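Local coordinates for protein beta-lactamase OXA-2 (PDB 1K38) that hydrolyses the amide bond of beta-lactam antibiotics, oxacillin among them, to give a substituted beta-amino acid and so confers antibiotic resistance, at residues E149-A152 with F153-L157; I231-A234 with I235-I239. One frame throughout, in Å; residues are numbered along the deposited sequence.

Two short pieces of helix, on the two sides of the central beta-sheet of a class D beta-lactamase, illustrate how one backbone pattern is dressed for different places. Both contacts are i to i+4 turns within a single helix, 147-158 for contact 1 and 226-238 for contact 2; their centres lie about 20 Å apart and they do not touch. Contact 1, partly buried, is nearer the middle of the chain, and its Glu149, Gln150 and Arg155 find their main polar partners, Arg46, Thr52 and Glu28, outside the turn. Contact 2, a C-terminal helix end, is largely buried, with Arg237 and Ser238 exposed: aliphatic pairs meet on its buried side, while two arginines share a water and one meets the second subunit.

Contact 1: E149-A152 with F153-L157; sequences EQIA and FLRKL
Helix 147-158, which lies against the central sheet of the penicillin-recognising fold, is joined through this turn by main-chain bonds from Phe153 to Glu149, Leu154 to Gln150 and Arg155 to Ile151. The N-H of Leu154 meets O of Gln150 at 2.9 Å, the N-H...O angle being 165°. A weak bond of 3.3 Å follows from Lys156 N to Ala152 O.

The side chains fold back over the same carbonyls. In Leu154, CG lies beside the backbone N (chi1 -67°), which brings it to 3.1 Å from Gln150 O, with CD1 also near that oxygen. Arg155 repeats this one residue on: its CG stands 3.1 Å from Ile151 O. Its CD then packs against CG2 of Ile151 at 3.7 Å, the two side chains crossing at a slant, and the guanidinium turns aside toward Glu28, its salt-bridge partner. Phe153 differs, for its CG is anti to the backbone N (chi1 169°); CB stays 3.5 Å from Glu149 O while the ring leads away from the turn, keeping Gln150 O at its edge, and meets Tyr125 edge to face.

The polar ends at the start of the turn are also held from outside. Glu149 pairs with Arg46, and Gln150 NE2 is hydrogen-bonded to Thr52, the neighbour in sequence of the predicted acyl-ester serine, Ser51; the Gln150 side chain is about 9 Å from that of Ser51. Ile151 packs on strands 21-27 and 208-217, Leu154 on strands 196-205 and 208-217, while Phe153 and Leu157 cover Ile55, just ahead of helix 56-64.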
# COMPACT_ATOMS: atom_id res chain seq x y z
N GLU A 149 0.25 12.14 20.98
CA GLU A 149 -0.59 10.95 21.12
C GLU A 149 -0.88 10.32 19.76
O GLU A 149 -1.02 9.10 19.65
CB GLU A 149 -1.88 11.31 21.86
CG GLU A 149 -1.64 11.68 23.31
CD GLU A 149 -2.92 12.03 24.05
OE1 GLU A 149 -3.71 12.82 23.51
OE2 GLU A 149 -3.12 11.52 25.17
N GLN A 150 -0.97 11.15 18.72
CA GLN A 150 -1.21 10.63 17.37
C GLN A 150 -0.00 9.79 16.96
O GLN A 150 -0.15 8.73 16.36
CB GLN A 150 -1.41 11.77 16.37
CG GLN A 150 -2.71 12.55 16.54
CD GLN A 150 -3.79 12.16 15.54
OE1 GLN A 150 -3.83 11.02 15.06
NE2 GLN A 150 -4.67 13.10 15.22
N ILE A 151 1.19 10.28 17.28
CA ILE A 151 2.42 9.55 16.94
C ILE A 151 2.41 8.19 17.62
O ILE A 151 2.66 7.17 16.98
CB ILE A 151 3.68 10.33 17.39
CG1 ILE A 151 3.83 11.62 16.58
CG2 ILE A 151 4.91 9.44 17.24
CD1 ILE A 151 4.26 11.41 15.14
N ALA A 152 2.11 8.17 18.92
CA ALA A 152 2.09 6.91 19.66
C ALA A 152 1.09 5.94 19.04
O ALA A 152 1.38 4.75 18.91
CB ALA A 152 1.74 7.17 21.12
N PHE A 153 -0.08 6.44 18.66
CA PHE A 153 -1.10 5.60 18.05
C PHE A 153 -0.63 5.05 16.70
O PHE A 153 -0.78 3.86 16.42
CB PHE A 153 -2.39 6.39 17.85
CG PHE A 153 -3.40 5.69 16.99
CD1 PHE A 153 -4.09 4.58 17.47
CD2 PHE A 153 -3.63 6.11 15.68
CE1 PHE A 153 -4.98 3.89 16.67
CE2 PHE A 153 -4.52 5.43 14.87
CZ PHE A 153 -5.20 4.31 15.36
N LEU A 154 -0.07 5.92 15.86
CA LEU A 154 0.40 5.51 14.54
C LEU A 154 1.49 4.45 14.61
O LEU A 154 1.53 3.54 13.78
CB LEU A 154 0.92 6.73 13.77
CG LEU A 154 -0.15 7.76 13.38
CD1 LEU A 154 0.54 9.01 12.86
CD2 LEU A 154 -1.09 7.17 12.33
N ARG A 155 2.37 4.56 15.60
CA ARG A 155 3.45 3.59 15.75
C ARG A 155 2.89 2.21 16.08
O ARG A 155 3.41 1.19 15.62
CB ARG A 155 4.44 4.06 16.81
CG ARG A 155 5.10 5.36 16.42
CD ARG A 155 6.03 5.88 17.49
NE ARG A 155 7.39 5.36 17.35
CZ ARG A 155 8.43 5.87 17.99
NH1 ARG A 155 8.27 6.89 18.82
NH2 ARG A 155 9.65 5.37 17.80
N LYS A 156 1.82 2.17 16.88
CA LYS A 156 1.20 0.89 17.23
C LYS A 156 0.58 0.26 15.98
O LYS A 156 0.73 -0.94 15.75
CB LYS A 156 0.15 1.09 18.32
CG LYS A 156 0.76 1.43 19.68
CD LYS A 156 -0.27 1.46 20.80
CE LYS A 156 -1.21 2.63 20.67
NZ LYS A 156 -2.03 2.78 21.91
N LEU A 157 -0.09 1.07 15.17
CA LEU A 157 -0.70 0.59 13.94
C LEU A 157 0.38 0.03 13.01
O LEU A 157 0.22 -1.04 12.42
CB LEU A 157 -1.44 1.74 13.23
CG LEU A 157 -2.05 1.41 11.86
CD1 LEU A 157 -3.06 0.28 11.99
CD2 LEU A 157 -2.73 2.66 11.29

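Contact 2: I231-A234 with I235-I239; sequences IVRA and ILRSI
Four successive i to i+4 bonds join Ile231 to Ile235, Val232 to Leu236, Arg233 to Arg237 and Ala234 to Ser238, the straightest running from Leu236 N to Val232 O at 2.8 Å with an N-H...O angle of 169°. On the buried side, CG1 of Val232 meets CD1 of Leu236 at 3.7 Å, and CG2 of Ile231 meets CD1 of Ile235 at 4.0 Å; within each pair the side chains lie alongside and point the same way. This is the last helix of the fold, 226-238, packed between strands 21-27 and 208-217 and the N-terminal helix 11-16.

At its end Ser238 turns back on the helix: with OG between N and the carbonyl carbon (chi1 77°), the hydroxyl donates to a lone pair of Ile235 O at 2.6 Å, in the carbonyl plane, and Ile239 N adds a second donor to that oxygen. Arg237, bent at chi3, lays one guanidinium face over Arg233 O and Ala234 CA, both set toward the rim of the group, with NH1 3.3 Å from Arg233 CB. Water 1 accepts in plane from NH1 of both arginines, while Arg233 also salt-bridges Glu229 and Glu179 and packs on Arg182 of the second subunit.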
# COMPACT_ATOMS: atom_id res chain seq x y z
N ILE A 231 4.08 22.24 4.81
CA ILE A 231 5.01 22.31 5.93
C ILE A 231 5.64 20.95 6.23
O ILE A 231 6.85 20.84 6.37
CB ILE A 231 4.29 22.85 7.19
CG1 ILE A 231 3.81 24.28 6.91
CG2 ILE A 231 5.24 22.83 8.39
CD1 ILE A 231 2.87 24.84 7.96
N VAL A 232 4.82 19.90 6.33
CA VAL A 232 5.35 18.58 6.61
C VAL A 232 6.33 18.11 5.54
O VAL A 232 7.41 17.60 5.85
CB VAL A 232 4.23 17.53 6.74
CG1 VAL A 232 4.84 16.14 6.93
CG2 VAL A 232 3.33 17.88 7.92
N ARG A 233 5.96 18.26 4.28
CA ARG A 233 6.83 17.83 3.20
C ARG A 233 8.16 18.58 3.21
O ARG A 233 9.21 17.98 2.96
CB ARG A 233 6.14 17.99 1.84
CG ARG A 233 5.02 16.97 1.61
CD ARG A 233 4.33 17.21 0.28
NE ARG A 233 3.24 16.27 0.03
CZ ARG A 233 3.40 15.07 -0.51
NH1 ARG A 233 4.61 14.65 -0.88
NH2 ARG A 233 2.35 14.27 -0.69
N ALA A 234 8.13 19.87 3.50
CA ALA A 234 9.35 20.67 3.54
C ALA A 234 10.26 20.13 4.64
O ALA A 234 11.47 19.96 4.44
CB ALA A 234 9.03 22.13 3.80
N ILE A 235 9.68 19.86 5.80
CA ILE A 235 10.45 19.33 6.92
C ILE A 235 10.97 17.93 6.62
O ILE A 235 12.15 17.64 6.85
CB ILE A 235 9.59 19.33 8.21
CG1 ILE A 235 9.32 20.78 8.63
CG2 ILE A 235 10.30 18.57 9.33
CD1 ILE A 235 8.43 20.94 9.85
N LEU A 236 10.12 17.06 6.09
CA LEU A 236 10.55 15.70 5.77
C LEU A 236 11.70 15.73 4.75
O LEU A 236 12.66 14.98 4.87
CB LEU A 236 9.38 14.88 5.22
CG LEU A 236 8.30 14.51 6.24
CD1 LEU A 236 7.24 13.65 5.56
CD2 LEU A 236 8.92 13.76 7.41
N ARG A 237 11.60 16.60 3.76
CA ARG A 237 12.66 16.71 2.77
C ARG A 237 13.96 17.18 3.42
O ARG A 237 15.04 16.70 3.07
CB ARG A 237 12.27 17.67 1.64
CG ARG A 237 11.20 17.15 0.68
CD ARG A 237 11.13 18.00 -0.59
NE ARG A 237 10.75 19.38 -0.32
CZ ARG A 237 9.50 19.81 -0.19
NH1 ARG A 237 8.48 18.96 -0.31
NH2 ARG A 237 9.26 21.09 0.08
N SER A 238 13.86 18.10 4.38
CA SER A 238 15.05 18.62 5.05
C SER A 238 15.83 17.55 5.81
O SER A 238 17.03 17.69 6.03
CB SER A 238 14.69 19.78 5.99
OG SER A 238 14.11 19.33 7.20
N ILE A 239 15.15 16.48 6.22
CA ILE A 239 15.83 15.40 6.93
C ILE A 239 15.90 14.16 6.04
O ILE A 239 16.05 13.04 6.53
CB ILE A 239 15.15 15.05 8.27
CG1 ILE A 239 13.73 14.53 8.05
CG2 ILE A 239 15.14 16.27 9.17
CD1 ILE A 239 13.06 14.05 9.32
O HOH W 1 7.32 16.11 -1.29